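Local structure of methanogen homoaconitase small subunit (Methanocaldococcus jannaschii, 2PKP) at residues I101-I115 with I125-P139. The protein forms, as the small subunit with its large partner, a hydro-lyase that interconverts (R)-homocitrate, cis-homoaconitate and homoisocitrate and accepts other cis-unsaturated tricarboxylic acids. Sequence-based numbering, arbitrary orientation.
Sequences IPIIANTDEIKDGDI and IVITNKNKTIKCETP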
loop_
_atom_site.group_PDB
_atom_site.type_symbol
_atom_site.label_atom_id
_atom_site.label_comp_id
_atom_site.label_asym_id
_atom_site.label_seq_id
_atom_site.Cartn_x
_atom_site.Cartn_y
_atom_site.Cartn_z
ATOM N N ILE A 101 -0.771 2.668 10.323
ATOM C CA ILE A 101 -1.187 1.714 11.349
ATOM C C ILE A 101 -0.216 1.453 12.498
ATOM O O ILE A 101 0.877 0.918 12.308
ATOM C CB ILE A 101 -1.536 0.350 10.712
ATOM C CG1 ILE A 101 -2.580 0.545 9.611
ATOM C CG2 ILE A 101 -2.077 -0.602 11.780
ATOM C CD1 ILE A 101 -2.745 -0.667 8.702
ATOM N N PRO A 102 -0.614 1.821 13.720
ATOM C CA PRO A 102 0.239 1.605 14.885
ATOM C C PRO A 102 -0.117 0.232 15.454
ATOM O O PRO A 102 -1.272 -0.022 15.811
ATOM C CB PRO A 102 -0.163 2.729 15.840
ATOM C CG PRO A 102 -1.184 3.574 15.059
ATOM C CD PRO A 102 -1.792 2.613 14.092
ATOM N N ILE A 103 0.870 -0.650 15.526
ATOM C CA ILE A 103 0.660 -1.993 16.045
ATOM C C ILE A 103 1.484 -2.200 17.317
ATOM O O ILE A 103 2.668 -1.872 17.351
ATOM C CB ILE A 103 1.056 -3.027 14.978
ATOM C CG1 ILE A 103 0.085 -2.919 13.798
ATOM C CG2 ILE A 103 1.065 -4.429 15.571
ATOM C CD1 ILE A 103 0.539 -3.640 12.575
ATOM N N ILE A 104 0.848 -2.723 18.362
ATOM C CA ILE A 104 1.531 -2.981 19.633
ATOM C C ILE A 104 1.933 -4.450 19.742
ATOM O O ILE A 104 1.128 -5.336 19.476
ATOM C CB ILE A 104 0.621 -2.620 20.831
ATOM C CG1 ILE A 104 0.364 -1.111 20.835
ATOM C CG2 ILE A 104 1.274 -3.059 22.158
ATOM C CD1 ILE A 104 -0.575 -0.651 21.942
ATOM N N ALA A 105 3.185 -4.698 20.121
ATOM C CA ALA A 105 3.698 -6.061 20.270
ATOM C C ALA A 105 5.021 -6.055 21.027
ATOM O O ALA A 105 5.637 -4.998 21.211
ATOM C CB ALA A 105 3.904 -6.701 18.893
ATOM N N ASN A 106 5.462 -7.232 21.467
ATOM C CA ASN A 106 6.738 -7.316 22.162
ATOM C C ASN A 106 7.810 -7.337 21.080
ATOM O O ASN A 106 8.179 -8.401 20.574
ATOM C CB ASN A 106 6.835 -8.583 23.017
ATOM C CG ASN A 106 8.172 -8.689 23.735
ATOM O OD1 ASN A 106 8.997 -7.766 23.685
ATOM N ND2 ASN A 106 8.397 -9.811 24.405
ATOM N N THR A 107 8.315 -6.159 20.731
ATOM C CA THR A 107 9.309 -6.060 19.678
ATOM C C THR A 107 10.679 -6.629 20.008
ATOM O O THR A 107 11.570 -6.596 19.166
ATOM C CB THR A 107 9.466 -4.615 19.190
ATOM O OG1 THR A 107 9.847 -3.779 20.283
ATOM C CG2 THR A 107 8.158 -4.117 18.604
ATOM N N ASP A 108 10.870 -7.134 21.223
ATOM C CA ASP A 108 12.159 -7.749 21.543
ATOM C C ASP A 108 12.244 -9.032 20.696
ATOM O O ASP A 108 13.325 -9.564 20.458
ATOM C CB ASP A 108 12.261 -8.126 23.033
ATOM C CG ASP A 108 12.340 -6.912 23.954
ATOM O OD1 ASP A 108 12.718 -5.814 23.493
ATOM O OD2 ASP A 108 12.035 -7.069 25.157
ATOM N N GLU A 109 11.088 -9.509 20.235
ATOM C CA GLU A 109 11.012 -10.723 19.429
ATOM C C GLU A 109 11.410 -10.481 17.981
ATOM O O GLU A 109 11.555 -11.427 17.208
ATOM C CB GLU A 109 9.586 -11.295 19.451
ATOM C CG GLU A 109 9.067 -11.703 20.827
ATOM C CD GLU A 109 9.764 -12.934 21.402
ATOM O OE1 GLU A 109 10.539 -13.587 20.677
ATOM O OE2 GLU A 109 9.522 -13.258 22.584
ATOM N N ILE A 110 11.577 -9.216 17.616
ATOM C CA ILE A 110 11.930 -8.858 16.248
ATOM C C ILE A 110 13.312 -8.222 16.143
ATOM O O ILE A 110 13.661 -7.335 16.928
ATOM C CB ILE A 110 10.888 -7.888 15.655
ATOM C CG1 ILE A 110 9.482 -8.493 15.786
ATOM C CG2 ILE A 110 11.220 -7.597 14.198
ATOM C CD1 ILE A 110 8.354 -7.524 15.439
ATOM N N LYS A 111 14.088 -8.676 15.164
ATOM C CA LYS A 111 15.433 -8.163 14.946
ATOM C C LYS A 111 15.478 -7.360 13.663
ATOM O O LYS A 111 14.666 -7.574 12.765
ATOM C CB LYS A 111 16.439 -9.313 14.857
ATOM C CG LYS A 111 16.564 -10.132 16.128
ATOM C CD LYS A 111 17.103 -9.283 17.267
ATOM C CE LYS A 111 17.340 -10.121 18.521
ATOM N NZ LYS A 111 17.993 -9.325 19.610
ATOM N N ASP A 112 16.435 -6.442 13.579
ATOM C CA ASP A 112 16.579 -5.614 12.392
ATOM C C ASP A 112 16.808 -6.530 11.202
ATOM O O ASP A 112 17.546 -7.509 11.304
ATOM C CB ASP A 112 17.765 -4.659 12.545
ATOM C CG ASP A 112 17.848 -3.660 11.416
ATOM O OD1 ASP A 112 16.888 -2.884 11.238
ATOM O OD2 ASP A 112 18.872 -3.654 10.697
ATOM N N GLY A 113 16.155 -6.225 10.083
ATOM C CA GLY A 113 16.313 -7.043 8.895
ATOM C C GLY A 113 15.399 -8.256 8.811
ATOM O O GLY A 113 15.388 -8.946 7.789
ATOM N N ASP A 114 14.644 -8.543 9.867
ATOM C CA ASP A 114 13.730 -9.688 9.814
ATOM C C ASP A 114 12.643 -9.388 8.795
ATOM O O ASP A 114 12.341 -8.226 8.523
ATOM C CB ASP A 114 13.042 -9.945 11.166
ATOM C CG ASP A 114 13.929 -10.691 12.161
ATOM O OD1 ASP A 114 14.887 -11.368 11.736
ATOM O OD2 ASP A 114 13.647 -10.612 13.372
ATOM N N ILE A 115 12.072 -10.435 8.208
ATOM C CA ILE A 115 10.971 -10.252 7.275
ATOM C C ILE A 115 9.741 -10.519 8.142
ATOM O O ILE A 115 9.602 -11.609 8.705
ATOM C CB ILE A 115 11.023 -11.268 6.118
ATOM C CG1 ILE A 115 12.335 -11.099 5.343
ATOM C CG2 ILE A 115 9.810 -11.073 5.200
ATOM C CD1 ILE A 115 12.561 -9.699 4.805
ATOM N N ILE A 125 1.894 -11.470 14.122
ATOM C CA ILE A 125 2.987 -11.018 13.285
ATOM C C ILE A 125 3.843 -12.243 13.082
ATOM O O ILE A 125 4.367 -12.795 14.042
ATOM C CB ILE A 125 3.844 -9.951 13.981
ATOM C CG1 ILE A 125 3.017 -8.687 14.226
ATOM C CG2 ILE A 125 5.078 -9.664 13.134
ATOM C CD1 ILE A 125 3.690 -7.680 15.132
ATOM N N VAL A 126 3.951 -12.694 11.840
ATOM C CA VAL A 126 4.779 -13.847 11.540
ATOM C C VAL A 126 6.166 -13.326 11.174
ATOM O O VAL A 126 6.306 -12.486 10.285
ATOM C CB VAL A 126 4.217 -14.659 10.338
ATOM C CG1 VAL A 126 5.064 -15.901 10.103
ATOM C CG2 VAL A 126 2.776 -15.043 10.597
ATOM N N ILE A 127 7.182 -13.809 11.880
ATOM C CA ILE A 127 8.564 -13.432 11.614
ATOM C C ILE A 127 9.048 -14.624 10.802
ATOM O O ILE A 127 9.632 -15.572 11.334
ATOM C CB ILE A 127 9.356 -13.294 12.929
ATOM C CG1 ILE A 127 8.566 -12.408 13.901
ATOM C CG2 ILE A 127 10.725 -12.684 12.651
ATOM C CD1 ILE A 127 9.194 -12.257 15.264
ATOM N N THR A 128 8.766 -14.561 9.503
ATOM C CA THR A 128 9.068 -15.631 8.565
ATOM C C THR A 128 10.463 -16.233 8.596
ATOM O O THR A 128 10.597 -17.450 8.561
ATOM C CB THR A 128 8.745 -15.191 7.118
ATOM O OG1 THR A 128 9.640 -14.146 6.720
ATOM C CG2 THR A 128 7.305 -14.677 7.035
ATOM N N ASN A 129 11.500 -15.405 8.665
ATOM C CA ASN A 129 12.862 -15.934 8.684
ATOM C C ASN A 129 13.288 -16.511 10.042
ATOM O O ASN A 129 14.391 -17.050 10.176
ATOM C CB ASN A 129 13.851 -14.847 8.245
ATOM C CG ASN A 129 13.780 -13.603 9.123
ATOM O OD1 ASN A 129 12.724 -12.980 9.252
ATOM N ND2 ASN A 129 14.905 -13.242 9.732
ATOM N N LYS A 130 12.420 -16.417 11.047
ATOM C CA LYS A 130 12.759 -16.938 12.371
ATOM C C LYS A 130 11.820 -18.058 12.831
ATOM O O LYS A 130 11.885 -18.504 13.975
ATOM C CB LYS A 130 12.745 -15.802 13.401
ATOM C CG LYS A 130 13.839 -14.748 13.220
ATOM C CD LYS A 130 15.230 -15.350 13.407
ATOM C CE LYS A 130 16.247 -14.312 13.902
ATOM N NZ LYS A 130 16.467 -13.180 12.962
ATOM N N ASN A 131 10.948 -18.508 11.936
ATOM C CA ASN A 131 10.000 -19.566 12.255
ATOM C C ASN A 131 9.244 -19.350 13.561
ATOM O O ASN A 131 9.190 -20.231 14.419
ATOM C CB ASN A 131 10.701 -20.927 12.292
ATOM C CG ASN A 131 11.098 -21.401 10.919
ATOM O OD1 ASN A 131 10.333 -21.264 9.962
ATOM N ND2 ASN A 131 12.292 -21.968 10.808
ATOM N N LYS A 132 8.670 -18.165 13.713
ATOM C CA LYS A 132 7.889 -17.869 14.895
ATOM C C LYS A 132 6.858 -16.787 14.611
ATOM O O LYS A 132 7.011 -15.979 13.693
ATOM C CB LYS A 132 8.786 -17.461 16.065
ATOM C CG LYS A 132 9.621 -16.211 15.869
ATOM C CD LYS A 132 10.329 -15.876 17.185
ATOM C CE LYS A 132 11.175 -14.627 17.088
ATOM N NZ LYS A 132 11.807 -14.327 18.404
ATOM N N THR A 133 5.798 -16.801 15.403
ATOM C CA THR A 133 4.713 -15.849 15.271
ATOM C C THR A 133 4.422 -15.284 16.650
ATOM O O THR A 133 4.426 -16.021 17.635
ATOM C CB THR A 133 3.462 -16.556 14.736
ATOM O OG1 THR A 133 3.782 -17.177 13.488
ATOM C CG2 THR A 133 2.310 -15.567 14.534
ATOM N N ILE A 134 4.201 -13.977 16.732
ATOM C CA ILE A 134 3.890 -13.357 18.010
ATOM C C ILE A 134 2.558 -12.632 17.914
ATOM O O ILE A 134 2.136 -12.225 16.829
ATOM C CB ILE A 134 4.983 -12.347 18.450
ATOM C CG1 ILE A 134 5.031 -11.161 17.482
ATOM C CG2 ILE A 134 6.347 -13.041 18.499
ATOM C CD1 ILE A 134 6.113 -10.129 17.825
ATOM N N LYS A 135 1.878 -12.496 19.046
ATOM C CA LYS A 135 0.606 -11.794 19.052
ATOM C C LYS A 135 0.866 -10.295 19.034
ATOM O O LYS A 135 1.923 -9.831 19.464
ATOM C CB LYS A 135 -0.207 -12.138 20.306
ATOM C CG LYS A 135 -0.741 -13.559 20.328
ATOM C CD LYS A 135 -1.658 -13.778 21.516
ATOM C CE LYS A 135 -2.250 -15.178 21.514
ATOM N NZ LYS A 135 -3.033 -15.412 22.755
ATOM N N CYS A 136 -0.105 -9.545 18.525
ATOM C CA CYS A 136 -0.012 -8.097 18.493
ATOM C C CYS A 136 -1.412 -7.559 18.753
ATOM O O CYS A 136 -2.390 -8.307 18.755
ATOM C CB CYS A 136 0.500 -7.587 17.136
ATOM S SG CYS A 136 -0.592 -7.865 15.704
ATOM N N GLU A 137 -1.494 -6.263 18.994
ATOM C CA GLU A 137 -2.767 -5.622 19.232
ATOM C C GLU A 137 -2.908 -4.520 18.202
ATOM O O GLU A 137 -2.056 -3.627 18.107
ATOM C CB GLU A 137 -2.821 -5.040 20.644
ATOM C CG GLU A 137 -3.979 -4.074 20.855
ATOM C CD GLU A 137 -4.201 -3.732 22.315
ATOM O OE1 GLU A 137 -3.208 -3.434 23.012
ATOM O OE2 GLU A 137 -5.371 -3.756 22.763
ATOM N N THR A 138 -3.973 -4.604 17.414
ATOM C CA THR A 138 -4.239 -3.621 16.382
ATOM C C THR A 138 -5.300 -2.643 16.882
ATOM O O THR A 138 -5.978 -2.901 17.876
ATOM C CB THR A 138 -4.759 -4.299 15.110
ATOM O OG1 THR A 138 -6.009 -4.934 15.394
ATOM C CG2 THR A 138 -3.763 -5.353 14.623
ATOM N N PRO A 139 -5.454 -1.501 16.198
ATOM C CA PRO A 139 -6.452 -0.511 16.612
ATOM C C PRO A 139 -7.879 -1.068 16.503
ATOM O O PRO A 139 -8.169 -1.906 15.647
ATOM C CB PRO A 139 -6.205 0.649 15.645
ATOM C CG PRO A 139 -4.749 0.514 15.306
ATOM C CD PRO A 139 -4.615 -0.973 15.107
HETATM O O HOH W 1 -2.460 -0.893 18.070
HETATM O O HOH W 2 3.958 -9.645 21.146
#
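Asp114 OD1 is gripped by two groups from the turn between strands 125-127 and 132-135. Lys130 NZ makes a salt bridge to Asp114 OD1 at 2.7 Å, on its syn lone pair. The Lys130 chain bends at chi2 and chi4, which brings NZ to the carboxylate. Asn129 ND2 meets Asp114 OD1 at 2.7 Å, from above the carboxylate plane. Asn129 OD1 in turn accepts from Ile115 N at 2.8 Å, so one amide engages two successive residues. Asp114 OD2 accepts a hydrogen bond from Lys111 N, within the type II turn Lys111 to Asp114.

The 3-10 segment 107-109 carries the next polar link. The extended Lys132 chain brings NZ to Glu109 OE1 at 2.7 Å, nearly along the C-O axis, with a weak bond to Glu109 O. Beside it, Ile134 CG2 packs on Glu109 CB and CG. Ile127 CD1 lies against Ile110 CG1, 3.8 Å away, and Ile103 CG2 rests on Cys136 CB.

At the other end, Ile104 and Glu137 form one antiparallel hydrogen-bonded pair. Ile104 N reaches Glu137 O at 3.1 Å, with an N-H...O angle of 174°. Glu137 N returns a bond to Ile104 O at 2.8 Å. One water bridges Pro102 O and Glu137 O, and another bridges Asn106 N and Lys135 O. Pro102 CD meets Pro139 CG.

Strand 101-104 meets the chain just after strand 132-135 through a single bridge, so the sheet's outermost strands approach each other. This is consistent with the barrel of the aconitase C-terminal (swivel) domain family. Strand 115-119 touches Ile103, Ile110 and Ile125, while helix 89-98 packs on both prolines through Tyr92.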